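Local coordinates for mirolysin (Tannerella forsythia, PDB 6R7V), which probably cleaves proteins as a zinc-dependent metallopeptidase of the pappalysin family of metzincins, and is seen here as a zymogen kept latent by a cysteine switch, at residues R4-M12 against D162-P170; F92-I101 against L277-R287. The protein carries 1 engineered substitution. All coordinates share one frame; numbering follows the deposited sequence.

Contact 1 (R4-M12 against D162-P170); sequences RTCGSELNM and DLLGYAQFP. With ZN (zinc ion), chain D.
Gly7 N donates a straight hydrogen bond to Gly165 O (3.1 Å, 159° at the hydrogen), entering in the plane of that carbonyl, while Cys6 CA leans on the same oxygen through a CA-H...O contact. One residue on, Ser8 OG reaches a lone pair of Ala167 O at 2.8 Å. At the other end Thr5 OG1 gives its proton to Asp162 O (2.6 Å), approaching from above the carbonyl plane, and receives a weak bond from Leu164 N. Its chi1 of 56° sets OG1 between the backbone N and carbonyl carbon of Thr5, facing both partners. This is the cysteine switch of a metzincin zymogen: Cys6 SG binds the zinc ion at 2.2 Å, alongside His207, His211 and His217, and the N-terminal segment runs roughly parallel to strand 165-167, the antiparallel edge strand that in metzincins typically borders the substrate cleft. The sulfur also accepts a hydrogen bond from within its own segment, from Ser8 N over 3.3 Å. Farther along, Leu10 CD1 sits over one face of the Phe169 ring, 3.8 Å from its centroid, a CH-pi contact, and Ser8 O meets the ring edge at Phe169 CZ (3.3 Å). Gly7 CA packs against Tyr166 CB, while the tyrosine's far end leads away to Asp133. The side chains of Arg4 and Leu164 cross at about a right angle, and Arg4 forms a salt bridge with Asp272.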
loop_
_atom_site.group_PDB
_atom_site.type_symbol
_atom_site.label_atom_id
_atom_site.label_comp_id
_atom_site.label_asym_id
_atom_site.label_seq_id
_atom_site.Cartn_x
_atom_site.Cartn_y
_atom_site.Cartn_z
ATOM N N ARG A 4 -8.262 10.659 -6.141
ATOM C CA ARG A 4 -8.116 9.336 -5.527
ATOM C C ARG A 4 -8.779 9.318 -4.137
ATOM O O ARG A 4 -8.742 10.326 -3.427
ATOM C CB ARG A 4 -6.619 8.966 -5.460
ATOM C CG ARG A 4 -6.225 7.782 -4.593
ATOM C CD ARG A 4 -4.710 7.484 -4.616
ATOM N NE ARG A 4 -4.127 7.454 -5.964
ATOM C CZ ARG A 4 -4.285 6.465 -6.840
ATOM N NH1 ARG A 4 -5.043 5.411 -6.538
ATOM N NH2 ARG A 4 -3.700 6.526 -8.030
ATOM N N THR A 5 -9.439 8.190 -3.783
ATOM C CA THR A 5 -10.055 8.003 -2.462
ATOM C C THR A 5 -9.300 6.891 -1.761
ATOM O O THR A 5 -8.883 5.918 -2.397
ATOM C CB THR A 5 -11.535 7.707 -2.555
ATOM O OG1 THR A 5 -11.678 6.569 -3.397
ATOM C CG2 THR A 5 -12.346 8.885 -3.080
ATOM N N CYS A 6 -9.091 7.039 -0.464
ATOM C CA CYS A 6 -8.317 6.093 0.317
ATOM C C CYS A 6 -8.807 6.070 1.734
ATOM O O CYS A 6 -9.074 7.135 2.297
ATOM C CB CYS A 6 -6.839 6.466 0.239
ATOM S SG CYS A 6 -5.744 5.429 1.237
ATOM N N GLY A 7 -8.913 4.886 2.322
ATOM C CA GLY A 7 -9.376 4.794 3.698
ATOM C C GLY A 7 -8.255 4.787 4.719
ATOM O O GLY A 7 -8.506 4.452 5.885
ATOM N N SER A 8 -7.011 5.160 4.324
ATOM C CA SER A 8 -5.884 5.133 5.245
ATOM C C SER A 8 -5.260 6.492 5.504
ATOM O O SER A 8 -4.044 6.629 5.527
ATOM C CB SER A 8 -4.825 4.164 4.751
ATOM O OG SER A 8 -5.352 2.852 4.682
ATOM N N GLU A 9 -6.093 7.477 5.800
ATOM C CA GLU A 9 -5.599 8.786 6.191
ATOM C C GLU A 9 -5.251 8.757 7.676
ATOM O O GLU A 9 -5.944 8.103 8.457
ATOM C CB GLU A 9 -6.655 9.867 5.901
ATOM C CG GLU A 9 -6.925 10.073 4.411
ATOM C CD GLU A 9 -8.025 11.032 3.990
ATOM O OE1 GLU A 9 -8.201 11.223 2.763
ATOM O OE2 GLU A 9 -8.715 11.587 4.876
ATOM N N LEU A 10 -4.225 9.519 8.080
ATOM C CA LEU A 10 -3.830 9.661 9.475
ATOM C C LEU A 10 -3.744 11.131 9.834
ATOM O O LEU A 10 -2.657 11.717 9.870
ATOM C CB LEU A 10 -2.500 8.955 9.801
ATOM C CG LEU A 10 -2.496 7.414 9.721
ATOM C CD1 LEU A 10 -1.075 6.877 9.948
ATOM C CD2 LEU A 10 -3.445 6.778 10.762
ATOM N N ASN A 11 -4.908 11.748 10.066
ATOM C CA ASN A 11 -4.989 13.147 10.457
ATOM C C ASN A 11 -4.692 13.217 11.936
ATOM O O ASN A 11 -5.560 12.933 12.761
ATOM C CB ASN A 11 -6.358 13.721 10.090
ATOM C CG ASN A 11 -6.461 15.192 10.375
ATOM O OD1 ASN A 11 -5.887 15.693 11.344
ATOM N ND2 ASN A 11 -7.179 15.916 9.522
ATOM N N MET A 12 -3.437 13.509 12.268
ATOM C CA MET A 12 -2.967 13.438 13.642
ATOM C C MET A 12 -3.681 14.398 14.577
ATOM O O MET A 12 -3.952 13.983 15.701
ATOM C CB MET A 12 -1.443 13.599 13.722
ATOM C CG MET A 12 -0.695 12.458 13.044
ATOM S SD MET A 12 -1.184 10.756 13.495
ATOM C CE MET A 12 -0.842 10.736 15.206
ATOM N N ASP A 162 -17.310 5.340 -4.267
ATOM C CA ASP A 162 -16.323 6.300 -3.816
ATOM C C ASP A 162 -14.920 5.699 -3.586
ATOM O O ASP A 162 -14.001 6.047 -4.322
ATOM C CB ASP A 162 -16.844 7.006 -2.541
ATOM C CG ASP A 162 -18.240 7.606 -2.686
ATOM O OD1 ASP A 162 -18.542 8.160 -3.769
ATOM O OD2 ASP A 162 -19.029 7.523 -1.717
ATOM N N LEU A 163 -14.773 4.799 -2.605
ATOM C CA LEU A 163 -13.518 4.246 -2.092
ATOM C C LEU A 163 -12.727 3.355 -3.085
ATOM O O LEU A 163 -13.255 2.372 -3.602
ATOM C CB LEU A 163 -13.837 3.458 -0.819
ATOM C CG LEU A 163 -12.665 2.971 0.032
ATOM C CD1 LEU A 163 -11.841 4.131 0.551
ATOM C CD2 LEU A 163 -13.175 2.166 1.214
ATOM N N LEU A 164 -11.442 3.677 -3.295
ATOM C CA LEU A 164 -10.585 2.884 -4.191
ATOM C C LEU A 164 -9.854 1.764 -3.460
ATOM O O LEU A 164 -9.540 0.736 -4.072
ATOM C CB LEU A 164 -9.528 3.756 -4.902
ATOM C CG LEU A 164 -10.023 4.899 -5.808
ATOM C CD1 LEU A 164 -8.857 5.552 -6.488
ATOM C CD2 LEU A 164 -11.008 4.429 -6.843
ATOM N N GLY A 165 -9.510 1.990 -2.198
ATOM C CA GLY A 165 -8.759 0.993 -1.454
ATOM C C GLY A 165 -8.430 1.473 -0.063
ATOM O O GLY A 165 -8.612 2.662 0.252
ATOM N N TYR A 166 -7.947 0.552 0.775
ATOM C CA TYR A 166 -7.480 0.902 2.109
ATOM C C TYR A 166 -6.506 -0.153 2.614
ATOM O O TYR A 166 -6.526 -1.303 2.167
ATOM C CB TYR A 166 -8.632 1.128 3.096
ATOM C CG TYR A 166 -9.421 -0.097 3.495
ATOM C CD1 TYR A 166 -9.138 -0.778 4.676
ATOM C CD2 TYR A 166 -10.528 -0.507 2.753
ATOM C CE1 TYR A 166 -9.898 -1.874 5.078
ATOM C CE2 TYR A 166 -11.307 -1.586 3.158
ATOM C CZ TYR A 166 -11.003 -2.249 4.337
ATOM O OH TYR A 166 -11.756 -3.328 4.733
ATOM N N ALA A 167 -5.648 0.241 3.544
ATOM C CA ALA A 167 -4.649 -0.645 4.112
ATOM C C ALA A 167 -4.691 -0.579 5.604
ATOM O O ALA A 167 -5.101 0.443 6.165
ATOM C CB ALA A 167 -3.266 -0.208 3.636
ATOM N N GLN A 168 -4.134 -1.591 6.252
ATOM C CA GLN A 168 -3.954 -1.554 7.685
ATOM C C GLN A 168 -2.473 -1.235 7.946
ATOM O O GLN A 168 -1.597 -1.860 7.356
ATOM C CB GLN A 168 -4.391 -2.879 8.354
ATOM C CG GLN A 168 -4.371 -2.733 9.873
ATOM C CD GLN A 168 -4.943 -3.937 10.561
ATOM O OE1 GLN A 168 -6.144 -4.131 10.578
ATOM N NE2 GLN A 168 -4.086 -4.753 11.139
ATOM N N PHE A 169 -2.184 -0.276 8.838
ATOM C CA PHE A 169 -0.809 0.121 9.110
ATOM C C PHE A 169 -0.088 -0.843 10.052
ATOM O O PHE A 169 -0.743 -1.449 10.913
ATOM C CB PHE A 169 -0.806 1.515 9.759
ATOM C CG PHE A 169 -1.135 2.646 8.822
ATOM C CD1 PHE A 169 -2.405 3.210 8.809
ATOM C CD2 PHE A 169 -0.177 3.152 7.960
ATOM C CE1 PHE A 169 -2.730 4.219 7.894
ATOM C CE2 PHE A 169 -0.487 4.199 7.080
ATOM C CZ PHE A 169 -1.755 4.737 7.067
ATOM N N PRO A 170 1.267 -0.901 9.996
ATOM C CA PRO A 170 2.005 -1.819 10.876
ATOM C C PRO A 170 1.813 -1.579 12.367
ATOM O O PRO A 170 1.908 -2.551 13.129
ATOM C CB PRO A 170 3.468 -1.554 10.514
ATOM C CG PRO A 170 3.430 -1.067 9.094
ATOM C CD PRO A 170 2.149 -0.307 8.963
HETATM ZN ZN ZN D . -3.742 6.348 0.997
#

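Contact 2 (F92-I101 against L277-R287); sequences FANLAGNANI and LFTKGQVERMR
Helix 280-288, which probably corresponds to the C-terminal helix of the metzincin catalytic domain, starts with a capping box, and residues 92-101 run along its beginning and one flank: Gly97 N donates to Phe278 O (2.7 Å, 168° at the hydrogen), and Lys280 N to Leu95 O at 2.9 Å. Around these bonds Ala96 and Thr279 form a single beta bridge. In the capping box Thr279 OG1 accepts from Gln282 N while Gln282 OE1 accepts from Thr279 N, and Asp234 gives the threonine hydroxyl a further partner. The bond to Leu95 O thus serves an amide of the first helical turn from outside the helix. Lys280 extends straight beyond CG along the type I turn of Ala93 to Ala96, its CG and CE both passing near Ala96 O, until NZ meets Asn94 O nearly end-on (3.1 Å, C=O...N angle 169°). A water bridges the backbones as well, donating to Gly97 O and accepting from Phe278 N. Leu277 CD1 packs on Ala96 CB beside this polar seam.

Farther down the helix the contact turns apolar. Both methyls of Val283 straddle Ala99, CG1 and CG2 each lying 3.6 Å from Ala99 CA, and Met286 adds looser contacts with Ala99 and Ile101. Arg287 bends at chi3, which carries its guanidinium back to the turn where Asn100, in the left-handed backbone region, leads into strand 101-105. The amide of Asn100, whose OD1 is bonded to Thr44, is turned nearly parallel to that guanidinium, the planes 6° apart. Arg287 NH2 bonds to Pro41 O and Ser43 O, while Arg287 NH1 grips two successive carbonyls, Ala99 O at 2.9 Å and, more weakly, Asn100 O at 3.0 Å.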
loop_
_atom_site.group_PDB
_atom_site.type_symbol
_atom_site.label_atom_id
_atom_site.label_comp_id
_atom_site.label_asym_id
_atom_site.label_seq_id
_atom_site.Cartn_x
_atom_site.Cartn_y
_atom_site.Cartn_z
ATOM N N PHE A 92 13.792 15.551 -9.355
ATOM C CA PHE A 92 13.398 14.573 -8.337
ATOM C C PHE A 92 13.941 13.167 -8.622
ATOM O O PHE A 92 13.926 12.318 -7.719
ATOM C CB PHE A 92 11.879 14.486 -8.229
ATOM C CG PHE A 92 11.102 15.680 -7.710
ATOM C CD1 PHE A 92 11.498 16.346 -6.553
ATOM C CD2 PHE A 92 9.928 16.086 -8.336
ATOM C CE1 PHE A 92 10.737 17.408 -6.045
ATOM C CE2 PHE A 92 9.187 17.155 -7.844
ATOM C CZ PHE A 92 9.575 17.786 -6.679
ATOM N N ALA A 93 14.386 12.891 -9.878
ATOM C CA ALA A 93 14.847 11.538 -10.234
ATOM C C ALA A 93 16.015 11.095 -9.361
ATOM O O ALA A 93 16.095 9.915 -9.020
ATOM C CB ALA A 93 15.232 11.480 -11.705
ATOM N N ASN A 94 16.867 12.035 -8.930
ATOM C CA ASN A 94 18.016 11.757 -8.071
ATOM C C ASN A 94 17.589 11.384 -6.628
ATOM O O ASN A 94 18.363 10.764 -5.896
ATOM C CB ASN A 94 18.974 12.962 -8.074
ATOM C CG ASN A 94 18.279 14.300 -8.239
ATOM O OD1 ASN A 94 17.469 14.717 -7.403
ATOM N ND2 ASN A 94 18.575 14.998 -9.329
ATOM N N LEU A 95 16.317 11.665 -6.256
ATOM C CA LEU A 95 15.773 11.290 -4.942
ATOM C C LEU A 95 14.998 9.996 -5.014
ATOM O O LEU A 95 14.578 9.491 -3.962
ATOM C CB LEU A 95 14.821 12.382 -4.377
ATOM C CG LEU A 95 15.380 13.787 -4.255
ATOM C CD1 LEU A 95 14.265 14.759 -3.825
ATOM C CD2 LEU A 95 16.495 13.821 -3.234
ATOM N N ALA A 96 14.831 9.439 -6.210
ATOM C CA ALA A 96 13.995 8.251 -6.374
ATOM C C ALA A 96 14.642 7.008 -5.780
ATOM O O ALA A 96 15.854 6.823 -5.873
ATOM C CB ALA A 96 13.702 8.033 -7.846
ATOM N N GLY A 97 13.808 6.180 -5.176
ATOM C CA GLY A 97 14.260 4.981 -4.508
ATOM C C GLY A 97 13.867 3.702 -5.210
ATOM O O GLY A 97 12.836 3.598 -5.899
ATOM N N ASN A 98 14.703 2.701 -4.997
ATOM C CA ASN A 98 14.551 1.331 -5.463
ATOM C C ASN A 98 14.347 0.529 -4.192
ATOM O O ASN A 98 15.309 0.354 -3.454
ATOM C CB ASN A 98 15.827 0.926 -6.195
ATOM C CG ASN A 98 15.855 -0.503 -6.637
ATOM O OD1 ASN A 98 15.036 -1.335 -6.219
ATOM N ND2 ASN A 98 16.830 -0.798 -7.496
ATOM N N ALA A 99 13.108 0.099 -3.902
ATOM C CA ALA A 99 12.847 -0.540 -2.616
ATOM C C ALA A 99 13.473 -1.889 -2.496
ATOM O O ALA A 99 13.617 -2.378 -1.383
ATOM C CB ALA A 99 11.345 -0.665 -2.375
ATOM N N ASN A 100 13.803 -2.547 -3.622
ATOM C CA ASN A 100 14.399 -3.879 -3.586
ATOM C C ASN A 100 13.508 -4.831 -2.764
ATOM O O ASN A 100 13.960 -5.621 -1.913
ATOM C CB ASN A 100 15.846 -3.821 -3.089
ATOM C CG ASN A 100 16.593 -5.136 -3.170
ATOM O OD1 ASN A 100 16.271 -6.008 -3.984
ATOM N ND2 ASN A 100 17.580 -5.301 -2.306
ATOM N N ILE A 101 12.195 -4.730 -3.033
ATOM C CA ILE A 101 11.164 -5.593 -2.481
ATOM C C ILE A 101 10.490 -6.265 -3.671
ATOM O O ILE A 101 10.057 -5.577 -4.603
ATOM C CB ILE A 101 10.159 -4.770 -1.626
ATOM C CG1 ILE A 101 10.854 -4.138 -0.419
ATOM C CG2 ILE A 101 9.001 -5.666 -1.157
ATOM C CD1 ILE A 101 9.958 -3.150 0.415
ATOM N N LEU A 277 7.246 7.451 -8.710
ATOM C CA LEU A 277 8.354 7.177 -7.795
ATOM C C LEU A 277 7.953 7.047 -6.359
ATOM O O LEU A 277 6.930 7.598 -5.887
ATOM C CB LEU A 277 9.512 8.233 -7.866
ATOM C CG LEU A 277 9.326 9.506 -7.016
ATOM C CD1 LEU A 277 10.665 10.249 -6.848
ATOM C CD2 LEU A 277 8.312 10.464 -7.632
ATOM N N PHE A 278 8.823 6.287 -5.651
ATOM C CA PHE A 278 9.030 6.371 -4.219
ATOM C C PHE A 278 10.331 7.092 -4.027
ATOM O O PHE A 278 11.196 6.995 -4.906
ATOM C CB PHE A 278 9.136 5.002 -3.522
ATOM C CG PHE A 278 7.851 4.210 -3.391
ATOM C CD1 PHE A 278 6.816 4.652 -2.564
ATOM C CD2 PHE A 278 7.722 2.973 -4.019
ATOM C CE1 PHE A 278 5.666 3.875 -2.391
ATOM C CE2 PHE A 278 6.565 2.207 -3.857
ATOM C CZ PHE A 278 5.537 2.682 -3.070
ATOM N N THR A 279 10.533 7.724 -2.888
ATOM C CA THR A 279 11.846 8.308 -2.626
ATOM C C THR A 279 12.760 7.326 -1.885
ATOM O O THR A 279 12.293 6.330 -1.302
ATOM C CB THR A 279 11.744 9.571 -1.782
ATOM O OG1 THR A 279 11.329 9.248 -0.449
ATOM C CG2 THR A 279 10.878 10.629 -2.378
ATOM N N LYS A 280 14.059 7.650 -1.815
ATOM C CA LYS A 280 14.982 6.841 -1.006
ATOM C C LYS A 280 14.541 6.809 0.472
ATOM O O LYS A 280 14.673 5.775 1.129
ATOM C CB LYS A 280 16.397 7.403 -1.105
ATOM C CG LYS A 280 16.983 7.222 -2.511
ATOM C CD LYS A 280 18.292 7.987 -2.672
ATOM C CE LYS A 280 18.844 7.825 -4.067
ATOM N NZ LYS A 280 20.051 8.681 -4.263
ATOM N N GLY A 281 14.069 7.943 0.997
ATOM C CA GLY A 281 13.612 7.982 2.385
ATOM C C GLY A 281 12.409 7.096 2.641
ATOM O O GLY A 281 12.300 6.466 3.706
ATOM N N GLN A 282 11.463 7.053 1.674
ATOM C CA GLN A 282 10.315 6.157 1.812
ATOM C C GLN A 282 10.784 4.706 1.764
ATOM O O GLN A 282 10.328 3.919 2.573
ATOM C CB GLN A 282 9.290 6.433 0.702
ATOM C CG GLN A 282 8.532 7.753 0.890
ATOM C CD GLN A 282 7.702 8.066 -0.333
ATOM O OE1 GLN A 282 8.142 7.875 -1.476
ATOM N NE2 GLN A 282 6.451 8.513 -0.110
ATOM N N VAL A 283 11.709 4.366 0.844
ATOM C CA VAL A 283 12.289 3.018 0.779
ATOM C C VAL A 283 12.898 2.605 2.138
ATOM O O VAL A 283 12.706 1.463 2.579
ATOM C CB VAL A 283 13.364 2.957 -0.332
ATOM C CG1 VAL A 283 14.264 1.732 -0.165
ATOM C CG2 VAL A 283 12.677 2.964 -1.686
ATOM N N GLU A 284 13.677 3.483 2.745
ATOM C CA GLU A 284 14.295 3.180 4.039
ATOM C C GLU A 284 13.236 2.825 5.066
ATOM O O GLU A 284 13.408 1.846 5.805
ATOM C CB GLU A 284 15.137 4.361 4.540
ATOM C CG GLU A 284 16.410 4.622 3.755
ATOM C CD GLU A 284 17.130 5.878 4.212
ATOM O OE1 GLU A 284 17.902 5.796 5.195
ATOM O OE2 GLU A 284 16.911 6.946 3.597
ATOM N N ARG A 285 12.131 3.593 5.105
ATOM C CA ARG A 285 11.093 3.342 6.078
ATOM C C ARG A 285 10.444 1.977 5.820
ATOM O O ARG A 285 10.205 1.222 6.767
ATOM C CB ARG A 285 10.059 4.469 6.032
ATOM C CG ARG A 285 8.823 4.215 6.858
ATOM C CD ARG A 285 9.101 4.055 8.333
ATOM N NE ARG A 285 9.383 5.330 8.952
ATOM C CZ ARG A 285 8.571 5.946 9.800
ATOM N NH1 ARG A 285 7.461 5.355 10.216
ATOM N NH2 ARG A 285 8.894 7.125 10.285
ATOM N N MET A 286 10.137 1.667 4.561
ATOM C CA MET A 286 9.482 0.387 4.237
ATOM C C MET A 286 10.387 -0.800 4.557
ATOM O O MET A 286 9.948 -1.774 5.181
ATOM C CB MET A 286 9.098 0.382 2.744
ATOM C CG MET A 286 8.012 1.419 2.443
ATOM S SD MET A 286 7.266 1.163 0.798
ATOM C CE MET A 286 8.630 1.773 -0.257
ATOM N N ARG A 287 11.673 -0.704 4.205
ATOM C CA ARG A 287 12.557 -1.834 4.440
ATOM C C ARG A 287 12.849 -2.077 5.918
ATOM O O ARG A 287 13.144 -3.212 6.324
ATOM C CB ARG A 287 13.884 -1.631 3.717
ATOM C CG ARG A 287 13.711 -1.649 2.185
ATOM C CD ARG A 287 15.066 -1.450 1.508
ATOM N NE ARG A 287 16.034 -2.499 1.845
ATOM C CZ ARG A 287 16.042 -3.721 1.318
ATOM N NH1 ARG A 287 15.151 -4.062 0.382
ATOM N NH2 ARG A 287 16.945 -4.617 1.714
HETATM O O HOH W 1 10.793 4.789 -7.432
#

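The two contacts interlock along the chain: their segments come in the order 4-12, 92-101, 162-170, 277-287, so each contact spans part of the other. Their centres lie 21 Å apart and their nearest atoms about 8 Å, without touching. One mixed sheet connects them, since contact 1 uses its edge strand 165-167 and contact 2 leads into strand 101-105. Helix 20-32 forms another tie, packing on Leu10 from contact 1 and supplying Glu30 to Arg285 of the helix in contact 2. Contact 1 blocks the zinc directly, whereas contact 2 joins helix 280-288 to the segment entering strand 101-105, the side chain of Phe278 lying about 10 Å from the zinc ion.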